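Local coordinates for protein scyllo-inositol 2-dehydrogenase (NADP(+)) IolW (Bacillus subtilis subsp. subtilis, PDB 3GDO) that catalyses the reversible NADPH-dependent reduction of scyllo-inosose to scyllo-inositol and cannot use NADH instead, at residues F248-I253 with I295-G300. Sequence-based numbering, arbitrary orientation.
Sequences FIKYGI and IPSVNG
Phe248 reaches Ile295 with one corner of its ring: CE1 lies 3.9 Å from Ile295 CG1 and 4.1 Å from Ile295 CB, the two side chains crossing at a slant. With CG anti to the backbone N (chi1 -169°), the ring extends far enough to bring CE1 to the isoleucine. Leu282 of strand 280-286, which lies between strands 246-250 and 289-295 in the sheet, touches both side chains, and Ile134 and Leu137 of helix 129-139 also pack on Phe248. Farther along, Lys250 stretches toward Ser297, passing its CE 3.5 Å from Ser297 OG, and then bends at the last torsion (chi4 -45°). That turn carries NZ back to its own chain just past the strand end, where it donates to Tyr251 O at 2.9 Å, 25° off the carbonyl plane. NZ also hydrogen-bonds to Phe278 O and forms a salt bridge with Asp274, whose OD2 is hydrogen-bonded to Ser297 OG as well, so one carboxylate links the two segments. A methionine in place of Lys250 would probably leave Asp274 without its charged mate and the carbonyls of Tyr251 and Phe278 without this donor. The contact joins strand 246-250 to the loop leaving edge strand 289-295, on the helix-covered face of the open mixed beta-sheet typical of the C-terminal alpha/beta domain of Gfo/Idh/MocA oxidoreductases.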
loop_
_atom_site.group_PDB
_atom_site.type_symbol
_atom_site.label_atom_id
_atom_site.label_comp_id
_atom_site.label_asym_id
_atom_site.label_seq_id
_atom_site.Cartn_x
_atom_site.Cartn_y
_atom_site.Cartn_z
ATOM N N PHE B 248 -11.545 -3.325 -7.635
ATOM C CA PHE B 248 -11.780 -4.634 -7.011
ATOM C C PHE B 248 -10.960 -4.693 -5.745
ATOM O O PHE B 248 -9.735 -4.485 -5.787
ATOM C CB PHE B 248 -11.401 -5.773 -7.967
ATOM C CG PHE B 248 -11.849 -7.149 -7.507
ATOM C CD1 PHE B 248 -13.207 -7.432 -7.326
ATOM C CD2 PHE B 248 -10.908 -8.162 -7.274
ATOM C CE1 PHE B 248 -13.632 -8.689 -6.903
ATOM C CE2 PHE B 248 -11.305 -9.428 -6.850
ATOM C CZ PHE B 248 -12.683 -9.707 -6.663
ATOM N N ILE B 249 -11.614 -4.915 -4.605
ATOM C CA ILE B 249 -10.898 -4.965 -3.308
ATOM C C ILE B 249 -11.244 -6.266 -2.657
ATOM O O ILE B 249 -12.432 -6.580 -2.511
ATOM C CB ILE B 249 -11.300 -3.876 -2.311
ATOM C CG1 ILE B 249 -11.253 -2.448 -2.910
ATOM C CG2 ILE B 249 -10.481 -4.028 -0.996
ATOM C CD1 ILE B 249 -9.953 -2.016 -3.373
ATOM N N LYS B 250 -10.238 -7.048 -2.273
ATOM C CA LYS B 250 -10.525 -8.370 -1.720
ATOM C C LYS B 250 -9.563 -8.772 -0.618
ATOM O O LYS B 250 -8.337 -8.553 -0.747
ATOM C CB LYS B 250 -10.499 -9.427 -2.845
ATOM C CG LYS B 250 -10.882 -10.833 -2.340
ATOM C CD LYS B 250 -10.957 -11.882 -3.497
ATOM C CE LYS B 250 -11.428 -13.245 -2.974
ATOM N NZ LYS B 250 -10.730 -13.672 -1.644
ATOM N N TYR B 251 -10.112 -9.385 0.428
ATOM C CA TYR B 251 -9.328 -9.976 1.519
ATOM C C TYR B 251 -9.207 -11.507 1.373
ATOM O O TYR B 251 -9.991 -12.139 0.684
ATOM C CB TYR B 251 -9.977 -9.697 2.880
ATOM C CG TYR B 251 -10.039 -8.241 3.331
ATOM C CD1 TYR B 251 -9.285 -7.816 4.438
ATOM C CD2 TYR B 251 -10.837 -7.314 2.662
ATOM C CE1 TYR B 251 -9.310 -6.493 4.889
ATOM C CE2 TYR B 251 -10.902 -5.957 3.105
ATOM C CZ TYR B 251 -10.128 -5.572 4.228
ATOM O OH TYR B 251 -10.171 -4.299 4.693
ATOM N N GLY B 252 -8.241 -12.094 2.063
ATOM C CA GLY B 252 -8.255 -13.550 2.282
ATOM C C GLY B 252 -7.189 -14.202 1.398
ATOM O O GLY B 252 -6.522 -13.535 0.579
ATOM N N ILE B 253 -7.041 -15.504 1.583
ATOM C CA ILE B 253 -6.059 -16.291 0.861
ATOM C C ILE B 253 -6.744 -17.596 0.420
ATOM O O ILE B 253 -7.695 -18.065 1.067
ATOM C CB ILE B 253 -4.829 -16.518 1.777
ATOM C CG1 ILE B 253 -3.528 -16.657 0.947
ATOM C CG2 ILE B 253 -5.110 -17.625 2.853
ATOM C CD1 ILE B 253 -2.408 -17.406 1.655
ATOM N N ILE B 295 -18.551 -10.279 -5.463
ATOM C CA ILE B 295 -18.263 -11.259 -6.531
ATOM C C ILE B 295 -17.896 -12.639 -5.958
ATOM O O ILE B 295 -16.837 -12.784 -5.323
ATOM C CB ILE B 295 -17.121 -10.790 -7.468
ATOM C CG1 ILE B 295 -17.335 -9.340 -7.933
ATOM C CG2 ILE B 295 -16.960 -11.738 -8.659
ATOM C CD1 ILE B 295 -18.535 -9.121 -8.862
ATOM N N PRO B 296 -18.771 -13.660 -6.153
ATOM C CA PRO B 296 -18.387 -14.994 -5.658
ATOM C C PRO B 296 -17.125 -15.462 -6.393
ATOM O O PRO B 296 -17.041 -15.333 -7.605
ATOM C CB PRO B 296 -19.623 -15.880 -5.981
ATOM C CG PRO B 296 -20.766 -14.879 -6.223
ATOM C CD PRO B 296 -20.082 -13.677 -6.842
ATOM N N SER B 297 -16.125 -15.929 -5.650
ATOM C CA SER B 297 -14.831 -16.272 -6.242
ATOM C C SER B 297 -14.931 -17.522 -7.130
ATOM O O SER B 297 -15.630 -18.459 -6.778
ATOM C CB SER B 297 -13.800 -16.508 -5.130
ATOM O OG SER B 297 -13.794 -15.454 -4.175
ATOM N N VAL B 298 -14.250 -17.534 -8.272
ATOM C CA VAL B 298 -14.043 -18.775 -9.058
ATOM C C VAL B 298 -13.301 -19.759 -8.146
ATOM O O VAL B 298 -12.408 -19.340 -7.409
ATOM C CB VAL B 298 -13.166 -18.508 -10.292
ATOM C CG1 VAL B 298 -12.865 -19.810 -11.064
ATOM C CG2 VAL B 298 -13.828 -17.489 -11.204
ATOM N N ASN B 299 -13.680 -21.032 -8.157
ATOM C CA ASN B 299 -12.996 -22.054 -7.367
ATOM C C ASN B 299 -11.512 -22.140 -7.739
ATOM O O ASN B 299 -11.175 -22.037 -8.888
ATOM C CB ASN B 299 -13.692 -23.430 -7.503
ATOM C CG ASN B 299 -15.019 -23.499 -6.719
ATOM O OD1 ASN B 299 -15.749 -22.515 -6.663
ATOM N ND2 ASN B 299 -15.318 -24.647 -6.110
ATOM N N GLY B 300 -10.629 -22.282 -6.758
ATOM C CA GLY B 300 -9.203 -22.469 -7.052
ATOM C C GLY B 300 -9.003 -23.852 -7.672
ATOM O O GLY B 300 -9.731 -24.805 -7.322
#